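Local coordinates for protein Dye-decolorizing peroxidase (Irpex lacteus, PDB 7D8M) that probably uses a bound heme b to reduce peroxides while oxidising dyes and other substrates, at residues 256-259 with 263-266; 166-171 with 425-430. All blocks are in the same frame, centred on the assembly; numbering follows the deposited sequence.

Contact 1 (256-259 with 263-266); sequences LGSR and RWKS. With HEM (protoporphyrin IX containing Fe), chain B.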
loop_
_atom_site.group_PDB
_atom_site.type_symbol
_atom_site.label_atom_id
_atom_site.label_comp_id
_atom_site.label_asym_id
_atom_site.label_seq_id
_atom_site.Cartn_x
_atom_site.Cartn_y
_atom_site.Cartn_z
ATOM N N LEU A 256 4.711 -7.185 22.260
ATOM C CA LEU A 256 5.816 -7.021 21.325
ATOM C C LEU A 256 5.304 -6.774 19.909
ATOM O O LEU A 256 5.806 -5.889 19.207
ATOM C CB LEU A 256 6.729 -8.246 21.362
ATOM C CG LEU A 256 7.892 -8.160 20.369
ATOM C CD1 LEU A 256 8.767 -6.932 20.658
ATOM C CD2 LEU A 256 8.734 -9.430 20.372
ATOM N N GLY A 257 4.300 -7.538 19.475
ATOM C CA GLY A 257 3.706 -7.288 18.164
ATOM C C GLY A 257 3.151 -5.882 18.023
ATOM O O GLY A 257 3.316 -5.238 16.983
ATOM N N SER A 258 2.479 -5.383 19.070
ATOM C CA SER A 258 1.967 -4.018 19.029
ATOM C C SER A 258 3.102 -3.005 18.934
ATOM O O SER A 258 2.951 -1.965 18.286
ATOM C CB SER A 258 1.099 -3.736 20.258
ATOM O OG SER A 258 1.912 -3.443 21.389
ATOM N N ARG A 259 4.248 -3.300 19.549
ATOM C CA ARG A 259 5.392 -2.399 19.456
ATOM C C ARG A 259 6.020 -2.415 18.066
ATOM O O ARG A 259 6.504 -1.380 17.597
ATOM C CB ARG A 259 6.440 -2.761 20.516
ATOM C CG ARG A 259 5.908 -2.735 21.941
ATOM C CD ARG A 259 6.022 -1.369 22.563
ATOM N NE ARG A 259 7.403 -0.918 22.729
ATOM C CZ ARG A 259 7.718 0.313 23.129
ATOM N NH1 ARG A 259 6.746 1.178 23.391
ATOM N NH2 ARG A 259 8.993 0.686 23.268
ATOM N N ARG A 263 0.350 -0.510 16.550
ATOM C CA ARG A 263 -1.052 -0.735 16.854
ATOM C C ARG A 263 -1.201 -2.149 17.384
ATOM O O ARG A 263 -0.424 -3.043 17.029
ATOM C CB ARG A 263 -1.964 -0.563 15.623
ATOM C CG ARG A 263 -2.070 0.857 15.098
ATOM C CD ARG A 263 -3.059 0.941 13.933
ATOM N NE ARG A 263 -3.061 2.274 13.341
ATOM C CZ ARG A 263 -3.835 3.272 13.755
ATOM N NH1 ARG A 263 -4.680 3.085 14.762
ATOM N NH2 ARG A 263 -3.767 4.452 13.159
ATOM N N TRP A 264 -2.189 -2.333 18.260
ATOM C CA TRP A 264 -2.656 -3.657 18.623
ATOM C C TRP A 264 -3.448 -4.246 17.453
ATOM O O TRP A 264 -3.780 -3.550 16.494
ATOM C CB TRP A 264 -3.522 -3.580 19.877
ATOM C CG TRP A 264 -2.788 -3.066 21.099
ATOM C CD1 TRP A 264 -2.697 -1.765 21.526
ATOM C CD2 TRP A 264 -2.061 -3.850 22.044
ATOM N NE1 TRP A 264 -1.942 -1.697 22.680
ATOM C CE2 TRP A 264 -1.544 -2.964 23.019
ATOM C CE3 TRP A 264 -1.783 -5.215 22.158
ATOM C CZ2 TRP A 264 -0.771 -3.405 24.090
ATOM C CZ3 TRP A 264 -1.029 -5.650 23.228
ATOM C CH2 TRP A 264 -0.527 -4.747 24.177
ATOM N N LYS A 265 -3.765 -5.541 17.539
ATOM C CA LYS A 265 -4.470 -6.188 16.430
ATOM C C LYS A 265 -5.855 -5.586 16.209
ATOM O O LYS A 265 -6.371 -5.592 15.077
ATOM C CB LYS A 265 -4.553 -7.697 16.680
ATOM C CG LYS A 265 -3.213 -8.392 16.523
ATOM C CD LYS A 265 -3.305 -9.902 16.675
ATOM C CE LYS A 265 -1.949 -10.539 16.356
ATOM N NZ LYS A 265 -1.787 -11.926 16.872
ATOM N N SER A 266 -6.462 -5.037 17.263
ATOM C CA SER A 266 -7.762 -4.386 17.134
ATOM C C SER A 266 -7.703 -3.090 16.342
ATOM O O SER A 266 -8.754 -2.585 15.926
ATOM C CB SER A 266 -8.326 -4.085 18.519
ATOM O OG SER A 266 -7.619 -3.003 19.084
HETATM C CHA HEM B . 0.048 1.122 8.143
HETATM C CHB HEM B . 0.613 -3.686 7.851
HETATM C CHC HEM B . 3.382 -3.086 3.902
HETATM C CHD HEM B . 3.220 1.724 4.504
HETATM C C1A HEM B . -0.064 -0.225 8.403
HETATM C C2A HEM B . -0.885 -0.834 9.432
HETATM C C3A HEM B . -0.735 -2.167 9.337
HETATM C C4A HEM B . 0.182 -2.439 8.251
HETATM C CMA HEM B . -1.392 -3.258 10.202
HETATM C CAA HEM B . -1.773 -0.048 10.434
HETATM C CBA HEM B . -3.166 0.174 9.847
HETATM C CGA HEM B . -3.323 1.580 9.300
HETATM O O1A HEM B . -2.766 2.529 9.901
HETATM O O2A HEM B . -4.035 1.759 8.273
HETATM C C1B HEM B . 1.378 -3.932 6.736
HETATM C C2B HEM B . 1.679 -5.244 6.211
HETATM C C3B HEM B . 2.456 -5.075 5.124
HETATM C C4B HEM B . 2.650 -3.656 4.925
HETATM C CMB HEM B . 1.188 -6.566 6.870
HETATM C CAB HEM B . 3.047 -6.132 4.159
HETATM C CBB HEM B . 2.576 -7.379 4.052
HETATM C C1C HEM B . 3.648 -1.736 3.749
HETATM C C2C HEM B . 4.559 -1.132 2.791
HETATM C C3C HEM B . 4.508 0.205 2.956
HETATM C C4C HEM B . 3.579 0.478 4.037
HETATM C CMC HEM B . 5.385 -1.950 1.768
HETATM C CAC HEM B . 5.284 1.329 2.219
HETATM C CBC HEM B . 6.461 1.124 1.603
HETATM C C1D HEM B . 2.255 1.978 5.456
HETATM C C2D HEM B . 1.660 3.266 5.775
HETATM C C3D HEM B . 0.796 3.098 6.777
HETATM C C4D HEM B . 0.801 1.692 7.137
HETATM C CMD HEM B . 1.966 4.614 5.102
HETATM C CAD HEM B . -0.049 4.204 7.441
HETATM C CBD HEM B . 0.768 4.816 8.583
HETATM C CGD HEM B . 0.049 5.986 9.221
HETATM O O1D HEM B . 0.099 6.101 10.473
HETATM O O2D HEM B . -0.583 6.798 8.489
HETATM N NA HEM B . 0.575 -1.230 7.711
HETATM N NB HEM B . 1.984 -2.978 5.930
HETATM N NC HEM B . 3.082 -0.726 4.491
HETATM N ND HEM B . 1.695 1.031 6.295
HETATM FE FE HEM B . 1.975 -0.992 6.194
#
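Trp264 lays one face of its indole against Ser258, whose CB stands over the six-membered ring, 3.8 Å from its centroid and 17° off the ring normal. The nearest ring atom is Trp264 CD2, 3.6 Å from Ser258 CB in this CH-pi contact. With chi1 at 80°, Ser258 OG lies between its backbone N and carbonyl carbon, over the benzene half of the indole, and its hydrogen bond goes back along the helix to Leu255 O. At the ring edge, Trp264 NE1 binds Ser273 O. Beside the CH-pi contact the backbones themselves meet: Ser258 CA approaches Arg263 O at 3.3 Å with a C-H...O angle of 151°. That carbonyl is buried and has no conventional hydrogen-bond partner in the model, so the CA-H contact is probably a modest compensation.

The Arg263 side chain leaves on the other side and reaches the heme. Its chain is extended from CG to NE, which carries the guanidinium alongside a propionate; the bond from Arg263 NE to HEM O1A is weak, 3.5 Å long and bent, and the carboxylate oxygen lies oblique to the guanidinium. Firmer partners hold the far end of this heme-binding residue, where NH1 reaches Gly267 O and Asn288 O.

The chain thus leaves the C-terminal part of helix 249-261 and folds back on it: Trp264 rests on Glu254, Leu255 and Ser258 of that helix, while Arg263 points into the heme pocket before the loop runs on toward helix 279-283.

Contact 2 (166-171 with 425-430); sequences EHFGYL and PQVIIS. With HEM (protoporphyrin IX containing Fe), chain B.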
loop_
_atom_site.group_PDB
_atom_site.type_symbol
_atom_site.label_atom_id
_atom_site.label_comp_id
_atom_site.label_asym_id
_atom_site.label_seq_id
_atom_site.Cartn_x
_atom_site.Cartn_y
_atom_site.Cartn_z
ATOM N N GLU A 166 -5.148 -7.579 8.110
ATOM C CA GLU A 166 -4.205 -8.294 7.265
ATOM C C GLU A 166 -3.831 -9.613 7.950
ATOM O O GLU A 166 -4.228 -9.883 9.088
ATOM C CB GLU A 166 -2.996 -7.417 6.936
ATOM C CG GLU A 166 -2.270 -6.827 8.145
ATOM C CD GLU A 166 -1.550 -7.890 8.925
ATOM O OE1 GLU A 166 -1.714 -7.928 10.158
ATOM O OE2 GLU A 166 -0.854 -8.727 8.298
ATOM N N HIS A 167 -3.057 -10.449 7.254
ATOM C CA HIS A 167 -2.911 -11.846 7.665
ATOM C C HIS A 167 -2.162 -12.035 8.981
ATOM O O HIS A 167 -2.314 -13.085 9.616
ATOM C CB HIS A 167 -2.211 -12.638 6.574
ATOM C CG HIS A 167 -3.155 -13.251 5.593
ATOM N ND1 HIS A 167 -4.097 -14.192 5.953
ATOM C CD2 HIS A 167 -3.305 -13.053 4.263
ATOM C CE1 HIS A 167 -4.778 -14.559 4.880
ATOM N NE2 HIS A 167 -4.321 -13.880 3.842
ATOM N N PHE A 168 -1.345 -11.075 9.398
ATOM C CA PHE A 168 -0.779 -11.188 10.735
ATOM C C PHE A 168 -1.824 -10.949 11.819
ATOM O O PHE A 168 -1.550 -11.225 12.994
ATOM C CB PHE A 168 0.380 -10.205 10.914
ATOM C CG PHE A 168 1.618 -10.566 10.148
ATOM C CD1 PHE A 168 2.120 -11.852 10.170
ATOM C CD2 PHE A 168 2.299 -9.602 9.424
ATOM C CE1 PHE A 168 3.275 -12.178 9.469
ATOM C CE2 PHE A 168 3.455 -9.925 8.714
ATOM C CZ PHE A 168 3.943 -11.215 8.744
ATOM N N GLY A 169 -2.992 -10.415 11.459
ATOM C CA GLY A 169 -4.099 -10.239 12.380
ATOM C C GLY A 169 -4.404 -8.806 12.758
ATOM O O GLY A 169 -5.319 -8.575 13.562
ATOM N N TYR A 170 -3.691 -7.835 12.203
ATOM C CA TYR A 170 -3.843 -6.442 12.605
ATOM C C TYR A 170 -4.859 -5.759 11.707
ATOM O O TYR A 170 -4.820 -5.920 10.482
ATOM C CB TYR A 170 -2.499 -5.715 12.548
ATOM C CG TYR A 170 -1.570 -6.221 13.627
ATOM C CD1 TYR A 170 -0.909 -7.436 13.482
ATOM C CD2 TYR A 170 -1.393 -5.512 14.812
ATOM C CE1 TYR A 170 -0.074 -7.920 14.478
ATOM C CE2 TYR A 170 -0.566 -5.999 15.823
ATOM C CZ TYR A 170 0.085 -7.201 15.647
ATOM O OH TYR A 170 0.908 -7.699 16.628
ATOM N N LEU A 171 -5.779 -5.021 12.320
ATOM C CA LEU A 171 -6.705 -4.214 11.539
ATOM C C LEU A 171 -5.927 -3.260 10.639
ATOM O O LEU A 171 -4.994 -2.577 11.081
ATOM C CB LEU A 171 -7.646 -3.436 12.458
ATOM C CG LEU A 171 -8.732 -2.638 11.731
ATOM C CD1 LEU A 171 -9.646 -3.570 10.934
ATOM C CD2 LEU A 171 -9.521 -1.779 12.718
ATOM N N PRO A 425 13.392 -12.066 12.224
ATOM C CA PRO A 425 13.434 -12.843 10.984
ATOM C C PRO A 425 12.574 -12.177 9.927
ATOM O O PRO A 425 11.646 -11.422 10.229
ATOM C CB PRO A 425 12.862 -14.203 11.391
ATOM C CG PRO A 425 12.031 -13.911 12.598
ATOM C CD PRO A 425 12.737 -12.804 13.315
ATOM N N GLN A 426 12.910 -12.431 8.675
ATOM C CA GLN A 426 12.123 -11.872 7.590
ATOM C C GLN A 426 10.759 -12.560 7.586
ATOM O O GLN A 426 10.670 -13.771 7.364
ATOM C CB GLN A 426 12.871 -12.060 6.275
ATOM C CG GLN A 426 12.145 -11.554 5.047
ATOM C CD GLN A 426 13.092 -11.400 3.875
ATOM O OE1 GLN A 426 13.671 -12.381 3.401
ATOM N NE2 GLN A 426 13.273 -10.163 3.416
ATOM N N VAL A 427 9.698 -11.807 7.878
ATOM C CA VAL A 427 8.342 -12.355 7.874
ATOM C C VAL A 427 7.527 -11.881 6.683
ATOM O O VAL A 427 6.408 -12.385 6.468
ATOM C CB VAL A 427 7.602 -12.023 9.184
ATOM C CG1 VAL A 427 8.283 -12.720 10.362
ATOM C CG2 VAL A 427 7.572 -10.521 9.392
ATOM N N ILE A 428 8.048 -10.932 5.913
ATOM C CA ILE A 428 7.435 -10.444 4.687
ATOM C C ILE A 428 8.467 -10.593 3.586
ATOM O O ILE A 428 9.595 -10.105 3.716
ATOM C CB ILE A 428 6.984 -8.981 4.831
ATOM C CG1 ILE A 428 5.817 -8.896 5.814
ATOM C CG2 ILE A 428 6.604 -8.399 3.476
ATOM C CD1 ILE A 428 5.462 -7.496 6.182
ATOM N N ILE A 429 8.094 -11.286 2.520
ATOM C CA ILE A 429 9.005 -11.571 1.419
ATOM C C ILE A 429 8.397 -10.967 0.169
ATOM O O ILE A 429 7.249 -11.275 -0.178
ATOM C CB ILE A 429 9.250 -13.079 1.260
ATOM C CG1 ILE A 429 10.021 -13.597 2.480
ATOM C CG2 ILE A 429 10.039 -13.361 0.003
ATOM C CD1 ILE A 429 10.109 -15.082 2.551
ATOM N N SER A 430 9.144 -10.080 -0.480
ATOM C CA SER A 430 8.671 -9.456 -1.709
ATOM C C SER A 430 8.708 -10.460 -2.847
ATOM O O SER A 430 9.768 -11.012 -3.154
ATOM C CB SER A 430 9.524 -8.241 -2.059
ATOM O OG SER A 430 9.119 -7.700 -3.307
HETATM C CHA HEM B . 0.048 1.122 8.143
HETATM C CHB HEM B . 0.613 -3.686 7.851
HETATM C CHC HEM B . 3.382 -3.086 3.902
HETATM C CHD HEM B . 3.220 1.724 4.504
HETATM C C1A HEM B . -0.064 -0.225 8.403
HETATM C C2A HEM B . -0.885 -0.834 9.432
HETATM C C3A HEM B . -0.735 -2.167 9.337
HETATM C C4A HEM B . 0.182 -2.439 8.251
HETATM C CMA HEM B . -1.392 -3.258 10.202
HETATM C CAA HEM B . -1.773 -0.048 10.434
HETATM C CBA HEM B . -3.166 0.174 9.847
HETATM C CGA HEM B . -3.323 1.580 9.300
HETATM O O1A HEM B . -2.766 2.529 9.901
HETATM O O2A HEM B . -4.035 1.759 8.273
HETATM C C1B HEM B . 1.378 -3.932 6.736
HETATM C C2B HEM B . 1.679 -5.244 6.211
HETATM C C3B HEM B . 2.456 -5.075 5.124
HETATM C C4B HEM B . 2.650 -3.656 4.925
HETATM C CMB HEM B . 1.188 -6.566 6.870
HETATM C CAB HEM B . 3.047 -6.132 4.159
HETATM C CBB HEM B . 2.576 -7.379 4.052
HETATM C C1C HEM B . 3.648 -1.736 3.749
HETATM C C2C HEM B . 4.559 -1.132 2.791
HETATM C C3C HEM B . 4.508 0.205 2.956
HETATM C C4C HEM B . 3.579 0.478 4.037
HETATM C CMC HEM B . 5.385 -1.950 1.768
HETATM C CAC HEM B . 5.284 1.329 2.219
HETATM C CBC HEM B . 6.461 1.124 1.603
HETATM C C1D HEM B . 2.255 1.978 5.456
HETATM C C2D HEM B . 1.660 3.266 5.775
HETATM C C3D HEM B . 0.796 3.098 6.777
HETATM C C4D HEM B . 0.801 1.692 7.137
HETATM C CMD HEM B . 1.966 4.614 5.102
HETATM C CAD HEM B . -0.049 4.204 7.441
HETATM C CBD HEM B . 0.768 4.816 8.583
HETATM C CGD HEM B . 0.049 5.986 9.221
HETATM O O1D HEM B . 0.099 6.101 10.473
HETATM O O2D HEM B . -0.583 6.798 8.489
HETATM N NA HEM B . 0.575 -1.230 7.711
HETATM N NB HEM B . 1.984 -2.978 5.930
HETATM N NC HEM B . 3.082 -0.726 4.491
HETATM N ND HEM B . 1.695 1.031 6.295
HETATM FE FE HEM B . 1.975 -0.992 6.194
#
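Phe168 presents its ring edge to the 425-430 segment, meeting Val427 and Ile428 beside the heme. Phe168 CZ lies 3.6 Å from Val427 O, near the plane of the ring, and 3.8 Å from the methyl Val427 CG2. One ring atom along, Phe168 CE2 packs on Ile428 CG1 at 3.9 Å. Ile428 has its CG1 beside the backbone N (chi1 -68°) and the chain extended beyond it, a shape that carries CD1 to 3.4 Å from HEM CAB at the foot of a vinyl group. Phe231 of helix 228-237 meets the phenyl ring at an inclined angle and also packs on Val427.

Phe168 stands on a type I turn from Glu166 to Gly169, braced by the buried Glu166 carboxylate. Glu166 OE2 accepts Phe168 N at 2.6 Å from above the carboxylate plane and is also bound by Gln226 NE2, whereas OE1 takes Tyr170 N at 2.8 Å on its anti side. The same OE2 lies 3.3 Å from the heme methyl HEM CMB. An alanine at Glu166 would remove both carboxylate acceptors and is likely to leave the amides of Phe168 and Tyr170 without these partners and the turn freer to shift beside the porphyrin.

Turn and strand start together line one rim of the heme pocket, the cofactor site of this DyP-type peroxidase.

In the fold
From the N terminus, the chain leaves strand 147-156 and enters the heme-side loop segment 166-171, the first half of contact 2. It then passes through strand 217-226 and helix 228-237 to helix 249-261, where contact 1 closes a short local loop across only three intervening residues. Contact 2 closes much later, at the start of strand 428-438, so the small loop lies wholly within the large one and the two do not cross. They also adjoin in space: Lys265 O probably accepts a hydrogen bond from Leu171 N, and Tyr170 packs against Gly257 and Arg263. Together they tie helix 249-261 and the loop after it, the 166-171 loop and the outer strand 428-438 together on one side of the heme.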